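Local coordinates for protein cysteine synthase (Fusobacterium nucleatum subsp. nucleatum strain ATCC 25586, PDB 5XEM) that probably forms L-cysteine and acetate from O-acetyl-L-serine and hydrogen sulfide, and also produces hydrogen sulfide by pyridoxal-phosphate-dependent beta-replacement chemistry, at residues Gly80-Cys85 with Tyr111-Ile116; Lys276-Tyr281 with Ile292-Thr297; Glu163-Leu168 with Ala189-Glu194; Leu211-Tyr216 with Ile244-Asp249. All coordinates share one frame; numbering follows the deposited sequence.

Interaction 1: Gly80-Cys85 with Tyr111-Ile116; sequences GLAMIC and YGTEVI. With CA (calcium ion), chain G.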
loop_
_atom_site.group_PDB
_atom_site.type_symbol
_atom_site.label_atom_id
_atom_site.label_comp_id
_atom_site.label_asym_id
_atom_site.label_seq_id
_atom_site.Cartn_x
_atom_site.Cartn_y
_atom_site.Cartn_z
ATOM N N GLY A 80 -3.268 -8.810 -8.369
ATOM C CA GLY A 80 -4.235 -7.973 -9.049
ATOM C C GLY A 80 -5.486 -8.723 -9.511
ATOM O O GLY A 80 -6.596 -8.260 -9.329
ATOM N N LEU A 81 -5.302 -9.880 -10.115
ATOM C CA LEU A 81 -6.414 -10.761 -10.455
ATOM C C LEU A 81 -7.195 -11.201 -9.238
ATOM O O LEU A 81 -8.415 -11.196 -9.264
ATOM C CB LEU A 81 -5.930 -11.989 -11.228
ATOM C CG LEU A 81 -5.463 -11.739 -12.649
ATOM C CD1 LEU A 81 -4.735 -12.970 -13.181
ATOM C CD2 LEU A 81 -6.656 -11.371 -13.535
ATOM N N ALA A 82 -6.500 -11.513 -8.152
ATOM C CA ALA A 82 -7.173 -11.986 -6.932
ATOM C C ALA A 82 -8.113 -10.913 -6.348
ATOM O O ALA A 82 -9.251 -11.191 -5.990
ATOM C CB ALA A 82 -6.146 -12.439 -5.913
ATOM N N MET A 83 -7.633 -9.676 -6.314
ATOM C CA MET A 83 -8.391 -8.556 -5.746
ATOM C C MET A 83 -9.625 -8.317 -6.611
ATOM O O MET A 83 -10.752 -8.170 -6.105
ATOM C CB MET A 83 -7.508 -7.325 -5.696
ATOM C CG MET A 83 -8.215 -6.076 -5.227
ATOM S SD MET A 83 -7.177 -4.614 -5.384
ATOM C CE MET A 83 -7.154 -4.493 -7.175
ATOM N N ILE A 84 -9.434 -8.299 -7.930
ATOM C CA ILE A 84 -10.557 -8.067 -8.831
ATOM C C ILE A 84 -11.583 -9.220 -8.796
ATOM O O ILE A 84 -12.796 -8.982 -8.738
ATOM C CB ILE A 84 -10.072 -7.772 -10.236
ATOM C CG1 ILE A 84 -9.402 -6.386 -10.242
ATOM C CG2 ILE A 84 -11.237 -7.860 -11.231
ATOM C CD1 ILE A 84 -8.463 -6.204 -11.412
ATOM N N CYS A 85 -11.087 -10.450 -8.759
ATOM C CA CYS A 85 -11.968 -11.632 -8.688
ATOM C C CYS A 85 -12.709 -11.706 -7.358
ATOM O O CYS A 85 -13.855 -12.183 -7.307
ATOM C CB CYS A 85 -11.193 -12.909 -8.936
ATOM S SG CYS A 85 -10.682 -13.110 -10.666
ATOM N N TYR A 111 -7.152 -12.976 -0.507
ATOM C CA TYR A 111 -8.230 -12.614 -1.399
ATOM C C TYR A 111 -9.051 -13.817 -1.853
ATOM O O TYR A 111 -9.981 -13.651 -2.612
ATOM C CB TYR A 111 -7.702 -11.908 -2.642
ATOM C CG TYR A 111 -7.087 -10.553 -2.396
ATOM C CD1 TYR A 111 -7.870 -9.478 -2.027
ATOM C CD2 TYR A 111 -5.712 -10.355 -2.546
ATOM C CE1 TYR A 111 -7.310 -8.233 -1.806
ATOM C CE2 TYR A 111 -5.150 -9.104 -2.346
ATOM C CZ TYR A 111 -5.944 -8.052 -1.991
ATOM O OH TYR A 111 -5.390 -6.809 -1.765
ATOM N N GLY A 112 -8.728 -15.016 -1.381
ATOM C CA GLY A 112 -9.500 -16.220 -1.754
ATOM C C GLY A 112 -8.881 -17.098 -2.836
ATOM O O GLY A 112 -9.484 -18.105 -3.222
ATOM N N THR A 113 -7.682 -16.769 -3.295
ATOM C CA THR A 113 -7.073 -17.460 -4.423
ATOM C C THR A 113 -6.644 -18.861 -4.032
ATOM O O THR A 113 -6.185 -19.080 -2.906
ATOM C CB THR A 113 -5.831 -16.707 -4.933
ATOM O OG1 THR A 113 -6.131 -15.322 -5.056
ATOM C CG2 THR A 113 -5.364 -17.248 -6.307
ATOM N N GLU A 114 -6.786 -19.819 -4.949
ATOM C CA GLU A 114 -6.069 -21.088 -4.814
ATOM C C GLU A 114 -4.712 -20.978 -5.508
ATOM O O GLU A 114 -4.654 -20.656 -6.692
ATOM C CB GLU A 114 -6.861 -22.244 -5.425
ATOM C CG GLU A 114 -6.182 -23.590 -5.200
ATOM C CD GLU A 114 -6.802 -24.711 -6.005
ATOM O OE1 GLU A 114 -7.983 -24.601 -6.395
ATOM O OE2 GLU A 114 -6.109 -25.725 -6.238
ATOM N N VAL A 115 -3.625 -21.250 -4.771
ATOM C CA VAL A 115 -2.258 -21.025 -5.247
ATOM C C VAL A 115 -1.582 -22.387 -5.415
ATOM O O VAL A 115 -1.573 -23.189 -4.491
ATOM C CB VAL A 115 -1.441 -20.120 -4.303
ATOM C CG1 VAL A 115 0.002 -19.953 -4.805
ATOM C CG2 VAL A 115 -2.106 -18.746 -4.154
ATOM N N ILE A 116 -1.077 -22.657 -6.618
ATOM C CA ILE A 116 -0.398 -23.911 -6.964
ATOM C C ILE A 116 1.043 -23.539 -7.311
ATOM O O ILE A 116 1.279 -22.577 -8.065
ATOM C CB ILE A 116 -1.072 -24.575 -8.173
ATOM C CG1 ILE A 116 -2.468 -25.055 -7.783
ATOM C CG2 ILE A 116 -0.231 -25.734 -8.699
ATOM C CD1 ILE A 116 -3.439 -25.083 -8.918
HETATM CA CA CA G . -11.333 -19.059 -4.139
HETATM O O HOH W 1 -12.315 -18.543 -1.966
HETATM O O HOH W 2 -10.667 -21.054 -2.991
HETATM O O HOH W 3 -10.104 -20.369 -5.899
#

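Interaction 2: Lys276-Tyr281 with Ile292-Thr297; sequences KAALDY and IVVLST. With PLP (pyridoxal-5'-phosphate), chain D.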
loop_
_atom_site.group_PDB
_atom_site.type_symbol
_atom_site.label_atom_id
_atom_site.label_comp_id
_atom_site.label_asym_id
_atom_site.label_seq_id
_atom_site.Cartn_x
_atom_site.Cartn_y
_atom_site.Cartn_z
ATOM N N LYS A 276 17.976 2.428 -10.695
ATOM C CA LYS A 276 19.439 2.400 -10.815
ATOM C C LYS A 276 19.850 2.555 -12.284
ATOM O O LYS A 276 20.767 3.319 -12.611
ATOM C CB LYS A 276 19.986 1.110 -10.200
ATOM C CG LYS A 276 21.427 0.796 -10.546
ATOM C CD LYS A 276 22.411 1.829 -10.037
ATOM C CE LYS A 276 23.830 1.350 -10.346
ATOM N NZ LYS A 276 24.745 2.514 -10.493
ATOM N N ALA A 277 19.147 1.859 -13.168
ATOM C CA ALA A 277 19.398 1.965 -14.603
ATOM C C ALA A 277 19.135 3.394 -15.068
ATOM O O ALA A 277 19.855 3.926 -15.936
ATOM C CB ALA A 277 18.523 0.991 -15.369
ATOM N N ALA A 278 18.111 4.032 -14.503
ATOM C CA ALA A 278 17.797 5.423 -14.844
ATOM C C ALA A 278 18.856 6.382 -14.372
ATOM O O ALA A 278 19.141 7.371 -15.062
ATOM C CB ALA A 278 16.446 5.849 -14.285
ATOM N N LEU A 279 19.393 6.127 -13.186
ATOM C CA LEU A 279 20.463 6.963 -12.642
ATOM C C LEU A 279 21.715 6.822 -13.479
ATOM O O LEU A 279 22.386 7.803 -13.711
ATOM C CB LEU A 279 20.794 6.574 -11.222
ATOM C CG LEU A 279 20.031 7.249 -10.103
ATOM C CD1 LEU A 279 20.671 6.882 -8.759
ATOM C CD2 LEU A 279 20.042 8.761 -10.259
ATOM N N ASP A 280 22.034 5.601 -13.913
ATOM C CA ASP A 280 23.184 5.377 -14.789
ATOM C C ASP A 280 23.002 6.112 -16.103
ATOM O O ASP A 280 23.940 6.744 -16.596
ATOM C CB ASP A 280 23.376 3.897 -15.095
ATOM C CG ASP A 280 23.860 3.111 -13.929
ATOM O OD1 ASP A 280 24.256 3.718 -12.911
ATOM O OD2 ASP A 280 23.860 1.866 -14.026
ATOM N N TYR A 281 21.800 6.035 -16.666
ATOM C CA TYR A 281 21.468 6.757 -17.885
ATOM C C TYR A 281 21.605 8.259 -17.679
ATOM O O TYR A 281 22.231 8.947 -18.499
ATOM C CB TYR A 281 20.072 6.404 -18.390
ATOM C CG TYR A 281 19.729 7.139 -19.664
ATOM C CD1 TYR A 281 20.100 6.633 -20.901
ATOM C CD2 TYR A 281 19.072 8.369 -19.625
ATOM C CE1 TYR A 281 19.814 7.319 -22.075
ATOM C CE2 TYR A 281 18.782 9.063 -20.793
ATOM C CZ TYR A 281 19.159 8.536 -22.006
ATOM O OH TYR A 281 18.846 9.214 -23.156
ATOM N N ILE A 292 12.942 12.698 -16.936
ATOM C CA ILE A 292 13.087 11.245 -17.036
ATOM C C ILE A 292 12.013 10.633 -16.152
ATOM O O ILE A 292 11.930 10.977 -14.974
ATOM C CB ILE A 292 14.466 10.769 -16.550
ATOM C CG1 ILE A 292 15.597 11.481 -17.318
ATOM C CG2 ILE A 292 14.585 9.246 -16.678
ATOM C CD1 ILE A 292 16.989 10.964 -16.992
ATOM N N VAL A 293 11.185 9.767 -16.725
ATOM C CA VAL A 293 10.148 9.062 -15.937
ATOM C C VAL A 293 10.546 7.615 -15.770
ATOM O O VAL A 293 10.923 6.942 -16.754
ATOM C CB VAL A 293 8.760 9.147 -16.586
ATOM C CG1 VAL A 293 7.737 8.326 -15.784
ATOM C CG2 VAL A 293 8.291 10.601 -16.687
ATOM N N VAL A 294 10.506 7.148 -14.514
ATOM C CA VAL A 294 10.794 5.775 -14.155
ATOM C C VAL A 294 9.483 5.174 -13.632
ATOM O O VAL A 294 8.846 5.750 -12.752
ATOM C CB VAL A 294 11.868 5.714 -13.048
ATOM C CG1 VAL A 294 11.977 4.328 -12.402
ATOM C CG2 VAL A 294 13.202 6.157 -13.633
ATOM N N LEU A 295 9.080 4.039 -14.184
ATOM C CA LEU A 295 7.927 3.346 -13.675
ATOM C C LEU A 295 8.382 2.492 -12.503
ATOM O O LEU A 295 9.238 1.655 -12.671
ATOM C CB LEU A 295 7.282 2.478 -14.747
ATOM C CG LEU A 295 5.877 1.981 -14.382
ATOM C CD1 LEU A 295 4.848 3.090 -14.603
ATOM C CD2 LEU A 295 5.507 0.746 -15.148
ATOM N N SER A 296 7.816 2.743 -11.324
ATOM C CA SER A 296 7.961 1.874 -10.148
ATOM C C SER A 296 6.817 0.873 -10.170
ATOM O O SER A 296 5.659 1.241 -9.883
ATOM C CB SER A 296 7.895 2.665 -8.842
ATOM O OG SER A 296 7.785 1.794 -7.711
ATOM N N THR A 297 7.132 -0.378 -10.483
ATOM C CA THR A 297 6.096 -1.381 -10.757
ATOM C C THR A 297 5.289 -1.770 -9.519
ATOM O O THR A 297 4.070 -1.950 -9.606
ATOM C CB THR A 297 6.692 -2.630 -11.426
ATOM O OG1 THR A 297 7.316 -2.230 -12.652
ATOM C CG2 THR A 297 5.591 -3.658 -11.707
HETATM N N1 PLP D . 8.359 -5.530 -11.574
HETATM C C2 PLP D . 7.534 -6.332 -10.882
HETATM C C2A PLP D . 7.503 -6.257 -9.355
HETATM C C3 PLP D . 6.674 -7.227 -11.543
HETATM O O3 PLP D . 5.837 -8.016 -10.823
HETATM C C4 PLP D . 6.684 -7.303 -12.933
HETATM C C4A PLP D . 5.776 -8.260 -13.687
HETATM C C5 PLP D . 7.556 -6.448 -13.622
HETATM C C6 PLP D . 8.370 -5.571 -12.909
HETATM C C5A PLP D . 7.650 -6.423 -15.132
HETATM O O4P PLP D . 6.437 -5.816 -15.703
HETATM P P PLP D . 5.862 -6.210 -17.170
HETATM O O1P PLP D . 4.844 -5.282 -17.540
HETATM O O2P PLP D . 5.428 -7.585 -17.018
HETATM O O3P PLP D . 7.072 -6.193 -18.036
#

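Interaction 3: Glu163-Leu168 with Ala189-Glu194; sequences EILKDL and AKKLKE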
loop_
_atom_site.group_PDB
_atom_site.type_symbol
_atom_site.label_atom_id
_atom_site.label_comp_id
_atom_site.label_asym_id
_atom_site.label_seq_id
_atom_site.Cartn_x
_atom_site.Cartn_y
_atom_site.Cartn_z
ATOM N N GLU A 163 -1.479 9.285 -18.219
ATOM C CA GLU A 163 -1.272 9.921 -16.945
ATOM C C GLU A 163 0.082 10.579 -16.868
ATOM O O GLU A 163 0.208 11.658 -16.301
ATOM C CB GLU A 163 -1.452 8.899 -15.805
ATOM C CG GLU A 163 -2.845 8.287 -15.760
ATOM C CD GLU A 163 -2.912 7.079 -14.841
ATOM O OE1 GLU A 163 -1.961 6.912 -14.052
ATOM O OE2 GLU A 163 -3.894 6.310 -14.911
ATOM N N ILE A 164 1.098 9.946 -17.442
ATOM C CA ILE A 164 2.442 10.505 -17.508
ATOM C C ILE A 164 2.424 11.791 -18.356
ATOM O O ILE A 164 2.952 12.826 -17.930
ATOM C CB ILE A 164 3.426 9.485 -18.116
ATOM C CG1 ILE A 164 3.670 8.332 -17.125
ATOM C CG2 ILE A 164 4.743 10.158 -18.490
ATOM C CD1 ILE A 164 4.404 7.150 -17.788
ATOM N N LEU A 165 1.779 11.721 -19.522
ATOM C CA LEU A 165 1.673 12.884 -20.420
ATOM C C LEU A 165 0.945 14.026 -19.720
ATOM O O LEU A 165 1.395 15.193 -19.753
ATOM C CB LEU A 165 0.974 12.498 -21.733
ATOM C CG LEU A 165 1.780 11.572 -22.653
ATOM C CD1 LEU A 165 0.914 11.066 -23.798
ATOM C CD2 LEU A 165 3.030 12.280 -23.164
ATOM N N LYS A 166 -0.141 13.693 -19.037
ATOM C CA LYS A 166 -0.981 14.715 -18.398
ATOM C C LYS A 166 -0.232 15.360 -17.265
ATOM O O LYS A 166 -0.218 16.592 -17.150
ATOM C CB LYS A 166 -2.308 14.129 -17.882
ATOM C CG LYS A 166 -3.262 15.157 -17.242
ATOM C CD LYS A 166 -4.532 14.511 -16.690
ATOM C CE LYS A 166 -4.328 13.861 -15.322
ATOM N NZ LYS A 166 -3.643 12.529 -15.348
ATOM N N ASP A 167 0.402 14.549 -16.420
ATOM C CA ASP A 167 1.014 15.070 -15.185
ATOM C C ASP A 167 2.257 15.920 -15.457
ATOM O O ASP A 167 2.598 16.804 -14.660
ATOM C CB ASP A 167 1.379 13.936 -14.222
ATOM C CG ASP A 167 0.162 13.356 -13.507
ATOM O OD1 ASP A 167 -0.927 13.949 -13.612
ATOM O OD2 ASP A 167 0.303 12.305 -12.830
ATOM N N LEU A 168 2.952 15.630 -16.547
ATOM C CA LEU A 168 4.142 16.416 -16.931
ATOM C C LEU A 168 3.843 17.374 -18.082
ATOM O O LEU A 168 4.771 17.924 -18.674
ATOM C CB LEU A 168 5.303 15.501 -17.305
ATOM C CG LEU A 168 6.060 14.850 -16.142
ATOM C CD1 LEU A 168 7.017 13.792 -16.655
ATOM C CD2 LEU A 168 6.824 15.893 -15.346
ATOM N N ALA A 189 5.414 2.920 -23.853
ATOM C CA ALA A 189 6.360 3.518 -24.799
ATOM C C ALA A 189 5.707 3.790 -26.134
ATOM O O ALA A 189 6.041 4.800 -26.767
ATOM C CB ALA A 189 7.577 2.610 -25.004
ATOM N N LYS A 190 4.797 2.904 -26.568
ATOM C CA LYS A 190 4.090 3.073 -27.843
ATOM C C LYS A 190 3.277 4.356 -27.839
ATOM O O LYS A 190 3.369 5.170 -28.772
ATOM C CB LYS A 190 3.202 1.886 -28.158
ATOM C CG LYS A 190 2.489 1.945 -29.522
ATOM C CD LYS A 190 1.777 0.632 -29.813
ATOM C CE LYS A 190 1.002 0.673 -31.124
ATOM N NZ LYS A 190 0.042 -0.455 -31.280
ATOM N N LYS A 191 2.529 4.583 -26.758
ATOM C CA LYS A 191 1.721 5.787 -26.665
ATOM C C LYS A 191 2.576 7.030 -26.594
ATOM O O LYS A 191 2.312 8.023 -27.294
ATOM C CB LYS A 191 0.741 5.733 -25.484
ATOM C CG LYS A 191 0.005 7.046 -25.198
ATOM C CD LYS A 191 -0.840 7.575 -26.350
ATOM C CE LYS A 191 -2.037 6.698 -26.668
ATOM N NZ LYS A 191 -3.050 6.594 -25.588
ATOM N N LEU A 192 3.603 6.990 -25.763
ATOM C CA LEU A 192 4.455 8.144 -25.577
ATOM C C LEU A 192 5.144 8.562 -26.897
ATOM O O LEU A 192 5.226 9.756 -27.198
ATOM C CB LEU A 192 5.509 7.867 -24.505
ATOM C CG LEU A 192 5.020 7.717 -23.051
ATOM C CD1 LEU A 192 6.208 7.436 -22.118
ATOM C CD2 LEU A 192 4.205 8.918 -22.606
ATOM N N LYS A 193 5.621 7.580 -27.660
ATOM C CA LYS A 193 6.298 7.841 -28.924
ATOM C C LYS A 193 5.324 8.305 -30.013
ATOM O O LYS A 193 5.729 9.034 -30.933
ATOM C CB LYS A 193 7.086 6.610 -29.383
ATOM C CG LYS A 193 8.454 6.559 -28.748
ATOM C CD LYS A 193 9.330 5.402 -29.213
ATOM C CE LYS A 193 10.765 5.684 -28.798
ATOM N NZ LYS A 193 11.758 4.581 -28.963
ATOM N N GLU A 194 4.056 7.924 -29.910
ATOM C CA GLU A 194 3.038 8.481 -30.814
ATOM C C GLU A 194 2.816 9.973 -30.578
ATOM O O GLU A 194 2.681 10.729 -31.538
ATOM C CB GLU A 194 1.728 7.733 -30.716
ATOM C CG GLU A 194 1.767 6.410 -31.441
ATOM C CD GLU A 194 0.569 5.537 -31.165
ATOM O OE1 GLU A 194 -0.360 5.948 -30.439
ATOM O OE2 GLU A 194 0.546 4.418 -31.710
#

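Interaction 4: Leu211-Tyr216 with Ile244-Asp249; sequences LLSKGY and ILVCED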
loop_
_atom_site.group_PDB
_atom_site.type_symbol
_atom_site.label_atom_id
_atom_site.label_comp_id
_atom_site.label_asym_id
_atom_site.label_seq_id
_atom_site.Cartn_x
_atom_site.Cartn_y
_atom_site.Cartn_z
ATOM N N LEU A 211 18.564 -11.644 -21.509
ATOM C CA LEU A 211 18.009 -12.277 -22.695
ATOM C C LEU A 211 18.024 -11.346 -23.906
ATOM O O LEU A 211 18.432 -11.770 -25.006
ATOM C CB LEU A 211 16.589 -12.828 -22.452
ATOM C CG LEU A 211 15.925 -13.518 -23.641
ATOM C CD1 LEU A 211 16.818 -14.627 -24.173
ATOM C CD2 LEU A 211 14.537 -14.066 -23.272
ATOM N N LEU A 212 17.548 -10.126 -23.716
ATOM C CA LEU A 212 17.411 -9.165 -24.814
ATOM C C LEU A 212 18.765 -8.668 -25.284
ATOM O O LEU A 212 18.961 -8.417 -26.499
ATOM C CB LEU A 212 16.563 -7.956 -24.389
ATOM C CG LEU A 212 15.119 -8.242 -23.911
ATOM C CD1 LEU A 212 14.407 -6.945 -23.537
ATOM C CD2 LEU A 212 14.344 -8.982 -24.982
ATOM N N SER A 213 19.699 -8.500 -24.354
ATOM C CA SER A 213 20.958 -7.825 -24.663
ATOM C C SER A 213 22.041 -8.817 -25.056
ATOM O O SER A 213 22.898 -8.477 -25.850
ATOM C CB SER A 213 21.426 -6.921 -23.512
ATOM O OG SER A 213 21.619 -7.639 -22.301
ATOM N N LYS A 214 21.994 -10.035 -24.517
ATOM C CA LYS A 214 23.014 -11.056 -24.826
ATOM C C LYS A 214 22.518 -12.406 -25.266
ATOM O O LYS A 214 23.333 -13.258 -25.602
ATOM C CB LYS A 214 23.964 -11.239 -23.644
ATOM C CG LYS A 214 24.677 -9.960 -23.230
ATOM C CD LYS A 214 25.693 -10.237 -22.137
ATOM C CE LYS A 214 26.582 -9.037 -21.851
ATOM N NZ LYS A 214 27.896 -9.535 -21.345
ATOM N N GLY A 215 21.207 -12.641 -25.239
ATOM C CA GLY A 215 20.621 -13.828 -25.838
ATOM C C GLY A 215 20.698 -15.065 -24.953
ATOM O O GLY A 215 20.616 -16.188 -25.462
ATOM N N TYR A 216 20.851 -14.887 -23.635
ATOM C CA TYR A 216 20.804 -16.029 -22.713
ATOM C C TYR A 216 20.153 -15.621 -21.432
ATOM O O TYR A 216 20.067 -14.430 -21.127
ATOM C CB TYR A 216 22.208 -16.612 -22.398
ATOM C CG TYR A 216 23.158 -15.718 -21.593
ATOM C CD1 TYR A 216 23.071 -15.621 -20.215
ATOM C CD2 TYR A 216 24.195 -15.002 -22.231
ATOM C CE1 TYR A 216 23.962 -14.837 -19.485
ATOM C CE2 TYR A 216 25.070 -14.208 -21.506
ATOM C CZ TYR A 216 24.950 -14.126 -20.135
ATOM O OH TYR A 216 25.817 -13.319 -19.391
ATOM N N ILE A 244 18.877 -1.362 -24.639
ATOM C CA ILE A 244 18.480 -2.258 -23.537
ATOM C C ILE A 244 19.362 -1.899 -22.347
ATOM O O ILE A 244 20.586 -1.923 -22.446
ATOM C CB ILE A 244 18.722 -3.739 -23.852
ATOM C CG1 ILE A 244 18.149 -4.158 -25.220
ATOM C CG2 ILE A 244 18.200 -4.603 -22.703
ATOM C CD1 ILE A 244 16.656 -3.996 -25.413
ATOM N N LEU A 245 18.752 -1.564 -21.216
ATOM C CA LEU A 245 19.491 -1.260 -20.004
ATOM C C LEU A 245 19.413 -2.478 -19.092
ATOM O O LEU A 245 18.499 -3.301 -19.219
ATOM C CB LEU A 245 18.921 -0.031 -19.308
ATOM C CG LEU A 245 18.749 1.218 -20.193
ATOM C CD1 LEU A 245 18.132 2.357 -19.393
ATOM C CD2 LEU A 245 20.080 1.628 -20.810
ATOM N N VAL A 246 20.395 -2.585 -18.213
ATOM C CA VAL A 246 20.465 -3.672 -17.272
ATOM C C VAL A 246 20.765 -3.204 -15.860
ATOM O O VAL A 246 21.231 -2.082 -15.646
ATOM C CB VAL A 246 21.525 -4.709 -17.688
ATOM C CG1 VAL A 246 21.252 -5.203 -19.101
ATOM C CG2 VAL A 246 22.949 -4.134 -17.542
ATOM N N CYS A 247 20.531 -4.101 -14.901
ATOM C CA CYS A 247 20.913 -3.877 -13.518
ATOM C C CYS A 247 21.294 -5.190 -12.847
ATOM O O CYS A 247 20.608 -6.194 -12.987
ATOM C CB CYS A 247 19.780 -3.217 -12.750
ATOM S SG CYS A 247 20.247 -2.659 -11.094
ATOM N N GLU A 248 22.411 -5.175 -12.135
ATOM C CA GLU A 248 22.834 -6.301 -11.300
ATOM C C GLU A 248 21.961 -6.424 -10.041
ATOM O O GLU A 248 21.408 -5.452 -9.555
ATOM C CB GLU A 248 24.319 -6.167 -10.918
ATOM C CG GLU A 248 25.284 -6.141 -12.117
ATOM C CD GLU A 248 25.634 -7.528 -12.671
ATOM O OE1 GLU A 248 25.139 -8.557 -12.164
ATOM O OE2 GLU A 248 26.440 -7.593 -13.625
ATOM N N ASP A 249 21.857 -7.634 -9.531
ATOM C CA ASP A 249 21.051 -7.901 -8.337
ATOM C C ASP A 249 21.452 -6.997 -7.170
ATOM O O ASP A 249 20.597 -6.381 -6.555
ATOM C CB ASP A 249 21.231 -9.347 -7.901
ATOM C CG ASP A 249 20.635 -10.365 -8.868
ATOM O OD1 ASP A 249 19.808 -9.986 -9.756
ATOM O OD2 ASP A 249 20.975 -11.553 -8.716
#

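Interaction 1: Gly80-Cys85 with Tyr111-Ile116
The ring of Tyr-111 lies against helix 76-88 and receives Met-83 over one face. Met-83 CB stands 4.2 Å from the ring centroid, 17° off the normal, a CH-pi contact, while Met-83 CA sits above the rim, 3.9 Å from Tyr-111 CD1. The two side chains run side by side in the same direction. Ala-82 approaches the ring obliquely, and its CB also meets Tyr-111 CB at 3.7 Å. A chi1 of -67°, CG anti to the carbonyl carbon, turns one ring face to Met-83. Gly-264 of the second subunit packs on both Met-83 and Tyr-111, so the pair reaches the dimer interface.

On the other flank, Thr-113 OG1 lies beside Ala-82 CB at an unusually short 3.0 Å; a hydrogen bond to Met-108 O holds the hydroxyl. Between Tyr-111 and Thr-113, Gly-112 ends helix 103-110 in a Schellman motif with positive phi. Its carbonyl O binds a calcium ion at 2.3 Å, alongside three waters and two further atoms. The chain then enters strand 114-118, outermost within this chain in the four-stranded parallel sheet, hydrogen-bonded to strand 92-97. Leu-92 of that strand touches both Ala-82 and Thr-113, and Leu-81 turns to helix 46-60.

Interaction 2: Lys276-Tyr281 with Ile292-Thr297
On helix 269-284, whose Ala-278 and Tyr-281 pack against strand 291-296, Asp-280 OD1 accepts a 2.7 Å salt-bridge hydrogen bond from Lys-276 NZ. The ammonium group arrives on the syn side of the carboxylate, one helical turn back, and a bound 2-(2-methoxyethoxy)ethanol adds a weak hydrogen bond to the same oxygen. Lys-276 reaches it by bending once at chi2 (63°).

Toward the strand the contact is wholly apolar. Ala-278 CB presses on Val-294 CG2 at 3.3 Å, tighter than an ordinary carbon-carbon contact, and the small side chain lets the helix settle close to the sheet. Val-294 has CG1 anti to its amide nitrogen (chi1 167°), which leaves CG2 as the branch that meets the alanine. One turn further along the helix, the ring of Tyr-281 presents its edge: Ile-292 CD1 lies near the ring plane, 4.2 Å from Tyr-281 CD2. The same ring meets that of Phe-202 with the planes inclined at about 45°.

Beyond the strand, Thr-297 reaches the cofactor, its CG2 lying 3.3 Å from N1 of pyridoxal-5'-phosphate. Ser-270, at the start of the same helix 269-284, hydrogen-bonds to the cofactor through OG. Strand 291-296 is flanked by strands 31-36 and 174-178 in the larger sheet, and a helix laid on a strand that delivers residues to the cofactor from its C-terminal end is characteristic of the fold type II pyridoxal-phosphate enzymes.

Interaction 3: Glu163-Leu168 with Ala189-Glu194
Helices 151-167 and 183-195, which precede and follow strand 174-178 in the alternating helix-strand order of this fold, meet near their C-terminal ends through leucines. Leu-192 CD2 is the touching branch: it sits 3.6 Å from Leu-165 CG and equally near Leu-165 CD2, so that one methyl rests on the fork of the opposite leucine. The two side chains slide past each other in opposite directions. Although the bond leaving the backbone of Leu-192 is not aimed at the other helix, its chi1 of -68° puts CG anti to the carbonyl carbon, and with CD1 extended (chi2 180°) the other branch, CD2, is turned onto Leu-165.

Ile-164 closes one side more loosely, with CG2 4.3 Å from Leu-192 CD2. On the other, the aliphatic part of Lys-191 comes within 4.4 Å of Leu-165, from CG to CD1. That lysine curls through three successive bends at chi2, chi3 and chi4, and its ammonium group is held by Tyr-157 O, by a salt bridge to Glu-162 and by a cation-pi contact with the Tyr-157 ring. Its charge is probably balanced largely by Glu-162 of the neighbouring helix.

The short axes approach to 10.8 Å and are inclined at 43°, a spacing bridged mainly by the leucines. Leu-196 and Asn-170 extend the packing around Leu-165, and Ile-199 that around Leu-192. Ile-164 turns to Lys-35 of strand 31-36. Leu-168, the first residue to leave the helix, rests on Tyr-33 of that strand and on Leu-6 of the second subunit.

Interaction 4: Leu211-Tyr216 with Ile244-Asp249
A single helical turn, 211-214, stands beside the entry to strand 245-247, the backbones coming closest at Ser-213 and Ile-244, the residue just before the strand, whose CA atoms are 6.2 Å apart. The turn ends at Gly-215, which has positive phi, and its amide returns a weak hydrogen bond to Leu-211 O.

Ile-244 supplies most of the surface on the strand side. Its CD1 and CG2 both approach Leu-212 CB, CD1 at 4.1 Å, and the two side chains cross at about a right angle. CG2 also meets Ser-213 CB at 4.1 Å; with CG1 anti to the carbonyl carbon (chi1 -50°), CG1 and CD1 run to Leu-212, while CG2 lies against both helix residues. Further along, Val-246 CG1 lies 4.0 Å from Ser-213 OG. That hydroxyl has its polar partner in Glu-205 OE2, while the other carboxylate oxygen accepts a hydrogen bond from Leu-212 N, so Glu-205 ties the turn to strand 200-206.

Strand 245-247 pairs with strand 200-206 and is outermost within this chain in the larger sheet, and Glu-248 occupies the N-cap position of helix 249-263. The contact joins the short helix and second strand of a beta-alpha-beta unit, near the surface at the sheet edge.

Along the chain the contacts come in series: interaction 1 first, then interaction 3, interaction 4 and interaction 2. Interaction 1 belongs to the smaller parallel sheet and lies across the chain's centre from the others, with centres 30 to 31 Å away. The remaining three gather about the larger sheet, with interaction 3 across strand 291-296 from helix 269-284. Interaction 2 is the link between them: Val-293 CG2 packs 3.4 Å from Leu-168 CD1 of interaction 3, while Lys-276 CG lies 3.7 Å from Cys-247 SG of interaction 4. Interactions 3 and 4 do not touch, their centres being 25 Å apart. Pyridoxal phosphate, bound by residues from both halves, such as Asn-76 and Ser-270, occupies the region between the sheets.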